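Local coordinates for uncharacterized protein (Burkholderia xenovorans, PDB 5KAK) that is of unknown function but belongs to the NipSnap family, whose domain is related to dimeric alpha-beta barrels, at residues 10-15 / 101-106; 28-33 / 90-95; 38-43 / 115-120; 46-51 / 59-64. One frame throughout, in Å; residues are numbered along the deposited sequence.

Contact 1 (10-15 / 101-106)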
# COMPACT_ATOMS: atom_id res chain seq x y z
N ILE E 10 10.22 -26.13 -1.03
CA ILE E 10 9.63 -24.81 -1.12
C ILE E 10 8.41 -24.75 -0.21
O ILE E 10 7.79 -25.77 0.11
CB ILE E 10 9.24 -24.44 -2.56
CG1 ILE E 10 8.02 -25.26 -2.99
CG2 ILE E 10 10.41 -24.67 -3.52
CD1 ILE E 10 7.27 -24.71 -4.16
N VAL E 11 8.06 -23.54 0.20
CA VAL E 11 6.87 -23.31 1.02
C VAL E 11 6.03 -22.24 0.35
O VAL E 11 6.54 -21.17 0.02
CB VAL E 11 7.25 -22.88 2.46
CG1 VAL E 11 6.03 -22.39 3.22
CG2 VAL E 11 7.94 -24.05 3.19
N GLU E 12 4.75 -22.51 0.16
CA GLU E 12 3.84 -21.50 -0.36
C GLU E 12 3.07 -20.89 0.80
O GLU E 12 2.41 -21.62 1.56
CB GLU E 12 2.86 -22.08 -1.38
CG GLU E 12 1.94 -21.01 -1.99
CD GLU E 12 0.94 -21.59 -2.99
OE1 GLU E 12 0.24 -20.82 -3.67
OE2 GLU E 12 0.86 -22.83 -3.12
N GLU E 13 3.15 -19.58 0.94
CA GLU E 13 2.32 -18.84 1.89
C GLU E 13 1.16 -18.24 1.12
O GLU E 13 1.36 -17.55 0.12
CB GLU E 13 3.12 -17.76 2.60
CG GLU E 13 2.28 -17.03 3.63
CD GLU E 13 3.09 -16.09 4.51
OE1 GLU E 13 4.19 -15.65 4.12
OE2 GLU E 13 2.59 -15.79 5.61
N ARG E 14 -0.07 -18.54 1.56
CA ARG E 14 -1.26 -17.98 0.95
C ARG E 14 -1.94 -17.09 1.98
O ARG E 14 -2.07 -17.47 3.15
CB ARG E 14 -2.20 -19.08 0.43
CG ARG E 14 -1.54 -19.90 -0.67
CD ARG E 14 -2.45 -20.99 -1.19
NE ARG E 14 -3.60 -20.48 -1.92
CZ ARG E 14 -3.59 -20.15 -3.22
NH1 ARG E 14 -2.49 -20.25 -3.93
NH2 ARG E 14 -4.70 -19.73 -3.81
N ILE E 15 -2.32 -15.89 1.56
CA ILE E 15 -2.85 -14.86 2.44
C ILE E 15 -4.17 -14.40 1.84
O ILE E 15 -4.17 -13.78 0.76
CB ILE E 15 -1.87 -13.69 2.60
CG1 ILE E 15 -0.49 -14.16 3.09
CG2 ILE E 15 -2.48 -12.62 3.48
CD1 ILE E 15 0.59 -13.09 2.96
N ASN E 101 -0.32 -14.79 -2.86
CA ASN E 101 0.59 -15.85 -2.43
C ASN E 101 2.03 -15.44 -2.66
O ASN E 101 2.33 -14.46 -3.35
CB ASN E 101 0.29 -17.23 -3.06
CG ASN E 101 0.29 -17.24 -4.60
OD1 ASN E 101 0.21 -16.21 -5.27
ND2 ASN E 101 0.39 -18.45 -5.17
N LYS E 102 2.91 -16.14 -1.95
CA LYS E 102 4.35 -15.99 -2.01
C LYS E 102 4.98 -17.36 -2.04
O LYS E 102 4.46 -18.31 -1.43
CB LYS E 102 4.95 -15.26 -0.79
CG LYS E 102 4.32 -13.97 -0.38
CD LYS E 102 4.90 -13.56 0.97
CE LYS E 102 4.19 -12.32 1.48
NZ LYS E 102 4.83 -11.75 2.69
N ILE E 103 6.11 -17.48 -2.71
CA ILE E 103 6.91 -18.70 -2.67
C ILE E 103 8.11 -18.44 -1.78
O ILE E 103 8.90 -17.52 -2.03
CB ILE E 103 7.33 -19.17 -4.07
CG1 ILE E 103 6.09 -19.63 -4.84
CG2 ILE E 103 8.32 -20.33 -3.97
CD1 ILE E 103 5.34 -20.81 -4.18
N LEU E 104 8.19 -19.20 -0.69
CA LEU E 104 9.20 -19.01 0.34
C LEU E 104 10.24 -20.12 0.24
O LEU E 104 9.92 -21.26 -0.08
CB LEU E 104 8.55 -19.05 1.73
CG LEU E 104 7.45 -18.00 1.91
CD1 LEU E 104 6.71 -18.15 3.23
CD2 LEU E 104 8.09 -16.62 1.78
N LEU E 105 11.51 -19.77 0.51
CA LEU E 105 12.57 -20.77 0.55
C LEU E 105 13.13 -20.86 1.95
O LEU E 105 13.43 -19.81 2.55
CB LEU E 105 13.67 -20.43 -0.45
CG LEU E 105 13.20 -20.36 -1.90
CD1 LEU E 105 14.34 -19.93 -2.82
CD2 LEU E 105 12.65 -21.70 -2.36
N PRO E 106 13.26 -22.05 2.52
CA PRO E 106 13.72 -22.15 3.92
C PRO E 106 15.20 -21.83 4.05
O PRO E 106 16.02 -22.25 3.23
CB PRO E 106 13.43 -23.61 4.28
CG PRO E 106 13.50 -24.33 2.99
CD PRO E 106 12.93 -23.37 1.97
O HOH W 1 4.38 -13.11 4.83
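The Glu12 carboxylate is caught between Asn101 and Arg14, whose donors reach its OE1 from opposite faces of the plane. Asn101 ND2 gives a nearly straight bond to Glu12 OE1 (2.8 Å, 169°), with the acceptor in the plane of the amide, although amide and carboxylate are turned 45° apart. The second grip is a salt bridge along the strand: Arg14 NH1 stands 2.8 Å from Glu12 OE1, and the carboxylate lies at the guanidinium edge. Glu12 gets there by running fully extended, CG opposite the backbone N (chi1 -177°), while its CB and CG pass Ile103 CD1. OE2 of Glu12 has its own salt bridge, to Arg71, so both carboxylate oxygens are held.

Val11, Glu13, Lys102 and Leu104 point to the other face of the sheet. There Glu13 and Lys102 lie alongside each other without a direct salt bridge; a water sits 2.6 Å from Glu13 OE1 and 2.6 Å from Lys102 NZ, which also bonds Gln58 of the second subunit. Along the backbone, Val11 N to Leu104 O (3.0 Å) and Glu13 N to Lys102 O (3.0 Å), each with its return bond, set the antiparallel register. Helix 68-80 packs over the Glu12 side, strand 58-65 flanks 10-15, and residues 103-106 continue the sheet into the second subunit.

Contact 2 (28-33 / 90-95)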
# COMPACT_ATOMS: atom_id res chain seq x y z
N GLN E 28 -14.90 -22.40 10.40
CA GLN E 28 -15.92 -23.43 10.56
C GLN E 28 -16.00 -24.32 9.33
O GLN E 28 -16.07 -25.54 9.43
CB GLN E 28 -17.28 -22.79 10.84
CG GLN E 28 -17.46 -22.30 12.27
CD GLN E 28 -18.87 -21.77 12.53
OE1 GLN E 28 -19.58 -21.40 11.59
NE2 GLN E 28 -19.26 -21.73 13.80
N HIS E 29 -16.02 -23.71 8.14
CA HIS E 29 -16.18 -24.51 6.94
C HIS E 29 -15.00 -25.45 6.75
O HIS E 29 -15.17 -26.61 6.38
CB HIS E 29 -16.35 -23.61 5.71
CG HIS E 29 -17.70 -22.96 5.61
ND1 HIS E 29 -18.87 -23.68 5.59
CD2 HIS E 29 -18.05 -21.66 5.52
CE1 HIS E 29 -19.89 -22.85 5.50
NE2 HIS E 29 -19.42 -21.62 5.45
N PHE E 30 -13.79 -24.96 7.05
CA PHE E 30 -12.60 -25.77 6.83
C PHE E 30 -12.48 -26.87 7.87
O PHE E 30 -12.11 -28.01 7.54
CB PHE E 30 -11.35 -24.88 6.80
CG PHE E 30 -10.97 -24.49 5.40
CD1 PHE E 30 -11.52 -23.37 4.81
CD2 PHE E 30 -10.16 -25.33 4.65
CE1 PHE E 30 -11.21 -23.05 3.50
CE2 PHE E 30 -9.86 -25.03 3.35
CZ PHE E 30 -10.38 -23.89 2.77
N GLU E 31 -12.76 -26.57 9.14
CA GLU E 31 -12.65 -27.63 10.14
C GLU E 31 -13.73 -28.69 9.94
O GLU E 31 -13.46 -29.88 10.10
CB GLU E 31 -12.71 -27.06 11.56
CG GLU E 31 -14.06 -26.48 11.94
CD GLU E 31 -13.99 -25.66 13.22
OE1 GLU E 31 -12.87 -25.52 13.76
OE2 GLU E 31 -15.04 -25.16 13.67
N ARG E 32 -14.94 -28.28 9.55
CA ARG E 32 -16.02 -29.25 9.38
C ARG E 32 -15.91 -30.03 8.09
O ARG E 32 -16.39 -31.17 8.02
CB ARG E 32 -17.38 -28.55 9.43
CG ARG E 32 -17.76 -27.97 10.77
CD ARG E 32 -19.09 -27.25 10.67
NE ARG E 32 -19.46 -26.58 11.91
CZ ARG E 32 -20.50 -25.76 12.02
NH1 ARG E 32 -21.25 -25.51 10.96
NH2 ARG E 32 -20.78 -25.18 13.18
N GLU E 33 -15.32 -29.46 7.05
CA GLU E 33 -15.47 -30.06 5.72
C GLU E 33 -14.25 -29.85 4.84
O GLU E 33 -13.74 -30.81 4.25
CB GLU E 33 -16.73 -29.49 5.05
CG GLU E 33 -16.94 -29.95 3.62
CD GLU E 33 -18.23 -29.43 3.00
OE1 GLU E 33 -18.90 -28.57 3.62
OE2 GLU E 33 -18.57 -29.88 1.89
N LYS E 90 -19.61 -22.97 -2.92
CA LYS E 90 -20.73 -22.87 -1.98
C LYS E 90 -20.34 -22.09 -0.73
O LYS E 90 -21.09 -21.21 -0.28
CB LYS E 90 -21.23 -24.27 -1.62
CG LYS E 90 -22.43 -24.30 -0.68
CD LYS E 90 -22.75 -25.72 -0.23
CE LYS E 90 -24.09 -25.79 0.48
NZ LYS E 90 -24.21 -24.75 1.54
N ASN E 91 -19.18 -22.39 -0.15
CA ASN E 91 -18.90 -21.98 1.21
C ASN E 91 -17.84 -20.91 1.37
O ASN E 91 -17.95 -20.11 2.29
CB ASN E 91 -18.48 -23.19 2.05
CG ASN E 91 -19.54 -24.25 2.09
OD1 ASN E 91 -20.60 -24.06 2.70
ND2 ASN E 91 -19.29 -25.37 1.43
N ILE E 92 -16.80 -20.90 0.54
CA ILE E 92 -15.66 -20.02 0.76
C ILE E 92 -15.70 -18.81 -0.17
O ILE E 92 -15.40 -17.69 0.26
CB ILE E 92 -14.33 -20.79 0.60
CG1 ILE E 92 -14.23 -21.91 1.65
CG2 ILE E 92 -13.14 -19.84 0.69
CD1 ILE E 92 -14.45 -21.46 3.08
N GLN E 93 -16.03 -19.04 -1.44
CA GLN E 93 -16.13 -17.95 -2.41
C GLN E 93 -16.86 -16.72 -1.90
O GLN E 93 -16.35 -15.60 -2.10
CB GLN E 93 -16.81 -18.51 -3.68
CG GLN E 93 -17.09 -17.46 -4.72
CD GLN E 93 -15.82 -16.95 -5.35
OE1 GLN E 93 -14.88 -17.71 -5.57
NE2 GLN E 93 -15.77 -15.65 -5.63
N PRO E 94 -18.02 -16.82 -1.23
CA PRO E 94 -18.71 -15.60 -0.76
C PRO E 94 -17.97 -14.84 0.34
O PRO E 94 -18.35 -13.69 0.62
CB PRO E 94 -20.04 -16.13 -0.24
CG PRO E 94 -20.21 -17.47 -0.88
CD PRO E 94 -18.84 -18.02 -0.99
N LEU E 95 -16.95 -15.43 0.96
CA LEU E 95 -16.23 -14.77 2.04
C LEU E 95 -14.96 -14.09 1.56
O LEU E 95 -14.37 -13.34 2.34
CB LEU E 95 -15.87 -15.77 3.14
CG LEU E 95 -16.97 -16.68 3.69
CD1 LEU E 95 -16.38 -17.80 4.55
CD2 LEU E 95 -17.97 -15.87 4.50
O HOH W 2 -21.16 -27.50 2.52
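His29 extends from helix 23-42 to lay its ring over Asn91, and its atoms can be taken in turn. CB touches the methyl CD1 of Ile92, 3.9 Å away. From CG outward the imidazole lies across the Asn91 side chain: Asn91 CB sits 3.5 Å from the ring centroid and only 7° off its normal, a CH-pi contact over one face. CD2 passes the backbone O of Asn91 and, at the ring's edge, Leu95 CD1. On the same face as Asn91 CB, ND1 and CE1 meet the Asn91 amide, with CE1 3.1 Å from OD1; ND1 is near the same oxygen, but the angle is too poor for a hydrogen bond. The tip, NE2, is bonded to Glu25, one helical turn back, which fixes the rotation of the ring.

This is helix-to-helix packing on the helical layer of a domain related to the dimeric alpha-beta barrels, where helices 23-42 and 82-92 meet on one side of the antiparallel sheet. Deeper in, Phe30 CE1 meets Ile92 CD1 at 3.6 Å, the two side chains crossing at about a right angle. Ile92 CG1 lies opposite its carbonyl carbon (chi1 -62°), and CD1 then folds back to reach both His29 and Phe30. Tyr87 meets the Phe30 ring edge-to-face, and Phe26 stacks on it. At the solvent margin, one water joins the helices, donating to Glu33 OE1 (2.7 Å) and accepting from Asn91 ND2 (3.0 Å).

Contact 3 (38-43 / 115-120)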
# COMPACT_ATOMS: atom_id res chain seq x y z
N GLN E 38 -8.77 -30.89 1.36
CA GLN E 38 -7.59 -30.24 0.81
C GLN E 38 -6.29 -30.81 1.36
O GLN E 38 -5.34 -31.01 0.60
CB GLN E 38 -7.67 -28.73 1.09
CG GLN E 38 -6.52 -27.93 0.48
CD GLN E 38 -6.53 -26.47 0.91
OE1 GLN E 38 -6.92 -26.15 2.03
NE2 GLN E 38 -6.10 -25.58 0.02
N ARG E 39 -6.22 -31.09 2.66
CA ARG E 39 -4.95 -31.52 3.24
C ARG E 39 -4.42 -32.83 2.66
O ARG E 39 -3.21 -32.90 2.41
CB ARG E 39 -5.07 -31.61 4.77
CG ARG E 39 -3.75 -31.98 5.45
CD ARG E 39 -3.74 -31.57 6.90
NE ARG E 39 -5.04 -31.79 7.54
CZ ARG E 39 -5.33 -31.44 8.79
NH1 ARG E 39 -4.41 -30.86 9.54
NH2 ARG E 39 -6.53 -31.68 9.28
N PRO E 40 -5.23 -33.87 2.44
CA PRO E 40 -4.64 -35.10 1.88
C PRO E 40 -4.06 -34.91 0.49
O PRO E 40 -3.10 -35.61 0.13
CB PRO E 40 -5.82 -36.09 1.86
CG PRO E 40 -6.86 -35.49 2.76
CD PRO E 40 -6.68 -34.01 2.66
N VAL E 41 -4.62 -34.00 -0.30
CA VAL E 41 -4.14 -33.80 -1.66
C VAL E 41 -2.85 -32.98 -1.66
O VAL E 41 -1.84 -33.35 -2.28
CB VAL E 41 -5.24 -33.12 -2.51
CG1 VAL E 41 -4.78 -32.94 -3.94
CG2 VAL E 41 -6.54 -33.95 -2.45
N LEU E 42 -2.86 -31.86 -0.94
CA LEU E 42 -1.70 -30.98 -0.95
C LEU E 42 -0.55 -31.58 -0.15
O LEU E 42 0.61 -31.50 -0.56
CB LEU E 42 -2.08 -29.59 -0.44
CG LEU E 42 -3.04 -28.86 -1.39
CD1 LEU E 42 -3.18 -27.36 -1.05
CD2 LEU E 42 -2.61 -29.07 -2.85
N GLY E 43 -0.84 -32.16 1.01
CA GLY E 43 0.17 -33.00 1.64
C GLY E 43 0.74 -32.52 2.96
O GLY E 43 0.73 -33.27 3.94
N PRO E 115 5.72 -34.26 7.64
CA PRO E 115 5.46 -35.50 6.91
C PRO E 115 4.13 -35.41 6.18
O PRO E 115 3.25 -34.63 6.55
CB PRO E 115 5.43 -36.57 8.01
CG PRO E 115 5.08 -35.81 9.25
CD PRO E 115 5.71 -34.46 9.10
N LEU E 116 4.01 -36.18 5.10
CA LEU E 116 2.76 -36.23 4.35
C LEU E 116 1.60 -36.66 5.25
O LEU E 116 1.73 -37.58 6.06
CB LEU E 116 2.88 -37.20 3.17
CG LEU E 116 3.54 -36.69 1.88
CD1 LEU E 116 3.69 -37.83 0.88
CD2 LEU E 116 2.73 -35.56 1.28
N TRP E 117 0.47 -35.97 5.11
CA TRP E 117 -0.73 -36.31 5.86
C TRP E 117 -1.24 -37.67 5.40
O TRP E 117 -1.31 -37.94 4.20
CB TRP E 117 -1.80 -35.25 5.64
CG TRP E 117 -3.07 -35.41 6.45
CD1 TRP E 117 -4.25 -35.95 6.02
CD2 TRP E 117 -3.28 -35.01 7.80
NE1 TRP E 117 -5.18 -35.91 7.04
CE2 TRP E 117 -4.61 -35.33 8.14
CE3 TRP E 117 -2.46 -34.40 8.77
CZ2 TRP E 117 -5.14 -35.07 9.40
CZ3 TRP E 117 -3.00 -34.15 10.02
CH2 TRP E 117 -4.32 -34.48 10.32
N GLN E 118 -1.59 -38.53 6.35
CA GLN E 118 -1.99 -39.90 6.08
C GLN E 118 -3.43 -40.14 6.51
O GLN E 118 -4.00 -39.36 7.28
CB GLN E 118 -1.06 -40.89 6.80
CG GLN E 118 0.39 -40.83 6.35
CD GLN E 118 0.61 -41.34 4.94
OE1 GLN E 118 -0.13 -42.20 4.45
NE2 GLN E 118 1.63 -40.81 4.27
N PRO E 119 -4.07 -41.21 6.01
CA PRO E 119 -5.42 -41.53 6.51
C PRO E 119 -5.46 -41.75 8.01
O PRO E 119 -6.44 -41.37 8.67
CB PRO E 119 -5.79 -42.79 5.72
CG PRO E 119 -5.03 -42.66 4.45
CD PRO E 119 -3.72 -42.02 4.84
N GLU E 120 -4.41 -42.36 8.58
CA GLU E 120 -4.33 -42.53 10.02
C GLU E 120 -4.43 -41.19 10.75
O GLU E 120 -4.90 -41.13 11.89
CB GLU E 120 -3.03 -43.24 10.40
O HOH W 3 -0.98 -36.42 1.81
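A stacked cation-pi pair, Arg39 on Trp117, fastens the C-terminal tail to the last turn of helix 23-42, on the helical layer of a domain related to the dimeric alpha-beta barrels. In one of the two modelled conformers of Arg39, the guanidinium lies flat over one face of the indole, planes 1° apart, with Arg39 CZ 3.6 Å from the centroid of the six-membered ring. The aliphatic stem joins in as well: Arg39 CG lies over Trp117 CG, and CD adds a CH-pi contact 3.8 Å from the same centroid. A bend at chi3 (39°) keeps the arginine chain laid along the indole as it passes from CG to the guanidinium. Both polar ends are engaged elsewhere, Arg39 NH1 with the Phe109 carbonyl of the second subunit and Trp117 NE1 with Glu122, which should help keep the two planes stacked. Pro40 CG adds an apolar touch at Trp117 CD1.

Where the helix ends, Gly43 takes a positive phi (114°) that suits glycine, and Leu116 CD2 packs 3.6 Å from Gly43 CA, leaving little space beside that backbone. Trp117 lies just before Gln118, the N-cap residue of helix 119-123. The backbones are tied directly by Trp117 N to Gly43 O, 3.0 Å, the donor in the carbonyl plane. A water completes the join, donating to Pro40 O at 2.8 Å and to Trp117 O at 2.9 Å.

Contact 4 (46-51 / 59-64)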
# COMPACT_ATOMS: atom_id res chain seq x y z
N ILE E 46 1.84 -26.66 7.05
CA ILE E 46 2.71 -26.12 8.09
C ILE E 46 1.92 -25.33 9.13
O ILE E 46 2.22 -25.38 10.32
CB ILE E 46 3.82 -25.27 7.44
CG1 ILE E 46 4.75 -26.18 6.62
CG2 ILE E 46 4.60 -24.48 8.50
CD1 ILE E 46 5.62 -25.43 5.64
N GLY E 47 0.90 -24.60 8.71
CA GLY E 47 0.10 -23.80 9.61
C GLY E 47 -1.06 -23.17 8.90
O GLY E 47 -0.93 -22.78 7.73
N TYR E 48 -2.21 -23.05 9.58
CA TYR E 48 -3.40 -22.41 9.04
C TYR E 48 -3.97 -21.53 10.14
O TYR E 48 -4.38 -22.03 11.19
CB TYR E 48 -4.45 -23.44 8.58
CG TYR E 48 -5.26 -22.99 7.38
CD1 TYR E 48 -5.87 -21.75 7.35
CD2 TYR E 48 -5.40 -23.82 6.26
CE1 TYR E 48 -6.61 -21.33 6.25
CE2 TYR E 48 -6.15 -23.41 5.15
CZ TYR E 48 -6.76 -22.16 5.15
OH TYR E 48 -7.49 -21.73 4.06
N PHE E 49 -3.99 -20.22 9.91
CA PHE E 49 -4.23 -19.26 10.97
C PHE E 49 -5.23 -18.21 10.52
O PHE E 49 -5.46 -18.00 9.33
CB PHE E 49 -2.95 -18.52 11.40
CG PHE E 49 -1.77 -19.40 11.62
CD1 PHE E 49 -1.56 -20.03 12.85
CD2 PHE E 49 -0.85 -19.60 10.61
CE1 PHE E 49 -0.46 -20.84 13.05
CE2 PHE E 49 0.25 -20.39 10.80
CZ PHE E 49 0.45 -21.03 12.02
N TYR E 50 -5.77 -17.50 11.50
CA TYR E 50 -6.40 -16.22 11.22
C TYR E 50 -5.75 -15.14 12.07
O TYR E 50 -5.16 -15.43 13.12
CB TYR E 50 -7.92 -16.26 11.47
CG TYR E 50 -8.30 -16.56 12.89
CD1 TYR E 50 -8.38 -17.87 13.34
CD2 TYR E 50 -8.61 -15.53 13.77
CE1 TYR E 50 -8.74 -18.15 14.64
CE2 TYR E 50 -8.97 -15.81 15.08
CZ TYR E 50 -9.04 -17.11 15.51
OH TYR E 50 -9.40 -17.39 16.80
N THR E 51 -5.80 -13.90 11.60
CA THR E 51 -5.14 -12.82 12.32
C THR E 51 -5.94 -12.37 13.54
O THR E 51 -7.18 -12.32 13.52
CB THR E 51 -4.87 -11.63 11.41
OG1 THR E 51 -6.10 -11.22 10.80
CG2 THR E 51 -3.84 -12.02 10.35
N VAL E 59 -6.80 -14.65 6.66
CA VAL E 59 -6.36 -16.01 6.93
C VAL E 59 -5.01 -16.20 6.25
O VAL E 59 -4.78 -15.70 5.13
CB VAL E 59 -7.39 -17.08 6.50
CG1 VAL E 59 -8.62 -17.01 7.37
CG2 VAL E 59 -7.78 -16.91 5.07
N VAL E 60 -4.13 -16.90 6.93
CA VAL E 60 -2.75 -17.11 6.51
C VAL E 60 -2.46 -18.61 6.59
O VAL E 60 -2.57 -19.19 7.68
CB VAL E 60 -1.76 -16.32 7.38
CG1 VAL E 60 -0.32 -16.65 7.01
CG2 VAL E 60 -2.01 -14.84 7.26
N HIS E 61 -2.10 -19.23 5.47
CA HIS E 61 -1.81 -20.66 5.50
C HIS E 61 -0.55 -20.98 4.71
O HIS E 61 -0.29 -20.39 3.66
CB HIS E 61 -3.03 -21.54 5.03
CG HIS E 61 -3.78 -21.02 3.84
ND1 HIS E 61 -3.91 -21.74 2.67
CD2 HIS E 61 -4.50 -19.88 3.65
CE1 HIS E 61 -4.64 -21.06 1.81
NE2 HIS E 61 -5.02 -19.93 2.38
N LEU E 62 0.26 -21.88 5.25
CA LEU E 62 1.54 -22.24 4.66
C LEU E 62 1.56 -23.73 4.36
O LEU E 62 1.33 -24.55 5.25
CB LEU E 62 2.70 -21.91 5.59
CG LEU E 62 3.10 -20.45 5.78
CD1 LEU E 62 2.09 -19.72 6.62
CD2 LEU E 62 4.50 -20.36 6.38
N TRP E 63 1.88 -24.06 3.11
CA TRP E 63 1.95 -25.43 2.61
C TRP E 63 3.37 -25.74 2.12
O TRP E 63 3.97 -24.95 1.38
CB TRP E 63 0.98 -25.61 1.46
CG TRP E 63 -0.43 -25.36 1.86
CD1 TRP E 63 -1.09 -24.17 1.86
CD2 TRP E 63 -1.36 -26.34 2.33
NE1 TRP E 63 -2.39 -24.35 2.30
CE2 TRP E 63 -2.57 -25.67 2.59
CE3 TRP E 63 -1.28 -27.72 2.55
CZ2 TRP E 63 -3.70 -26.34 3.07
CZ3 TRP E 63 -2.40 -28.39 3.02
CH2 TRP E 63 -3.60 -27.70 3.27
N GLY E 64 3.87 -26.91 2.51
CA GLY E 64 5.21 -27.33 2.13
C GLY E 64 5.19 -28.33 0.98
O GLY E 64 4.31 -29.19 0.91
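His61 carries its CG between the backbone N and the carbonyl carbon (chi1 41°), and Tyr48 has an unusual chi1 of -147°; together these run the two side chains alongside each other in the same direction, so that their rings overlap face to face. The result is an offset stack with planes 4° apart and centroids separated by 4.2 Å. The offset places His61 CB over the middle of the phenol ring, 3.4 Å from its centroid, while Tyr48 OH lies over the imidazole. At the imidazole edge, Trp63 NE1 donates to His61 ND1 (3.0 Å) close to the planes of both rings, fixing the histidine's rotation and leaving its ND1 as the acceptor. Tyr48 CE2 brushes Trp63 CZ2, and Val59 CB sits at the phenol edge.

On the opposite face of the sheet are Phe49, Val60 and Leu62, and Phe49 CD2 comes to 3.4 Å from Val60 O. The backbones are antiparallel, with Phe49 N to Val60 O at 2.8 Å and Leu62 N to Gly47 O at 2.9 Å. Near the start of 46-51 the register slips: Ile46 N bonds Leu62 O at 2.8 Å, and Gly47 N reaches the same oxygen only weakly. Helix 23-42 covers the Tyr48 side, where Phe26 and Phe30 meet the phenol, and Phe109 of the second subunit approaches its ring edge-to-face. Ile46 and Gly47 opposite Leu62 make a classic beta bulge, set in a beta hairpin whose 49-51 edge pairs antiparallel with a strand of the second subunit.

How the contacts relate
Contacts 1 and 4 are neighbouring strand pairs of one antiparallel sheet, centres 10 Å apart: strand 10-18 lies beside 58-65, with Arg14 N 2.8 Å from His61 O and Glu12 N 2.8 Å from Trp63 O. Contacts 2 and 3 both use helix 23-42, their centres 19 Å apart, and they meet where Phe30 CE2 approaches Gln38 OE1. That helix spans the sheet's helical side: Phe30 of contact 2 reaches Tyr48 of contact 4, and Leu42 of contact 3 packs on Trp63. Contacts 1 and 2, 22 Å apart between centres, lie on opposite sides of the chain's centre. All four touch the second subunit, consistent with subunit pairing as in dimeric alpha-beta barrels, within an eight-chain assembly.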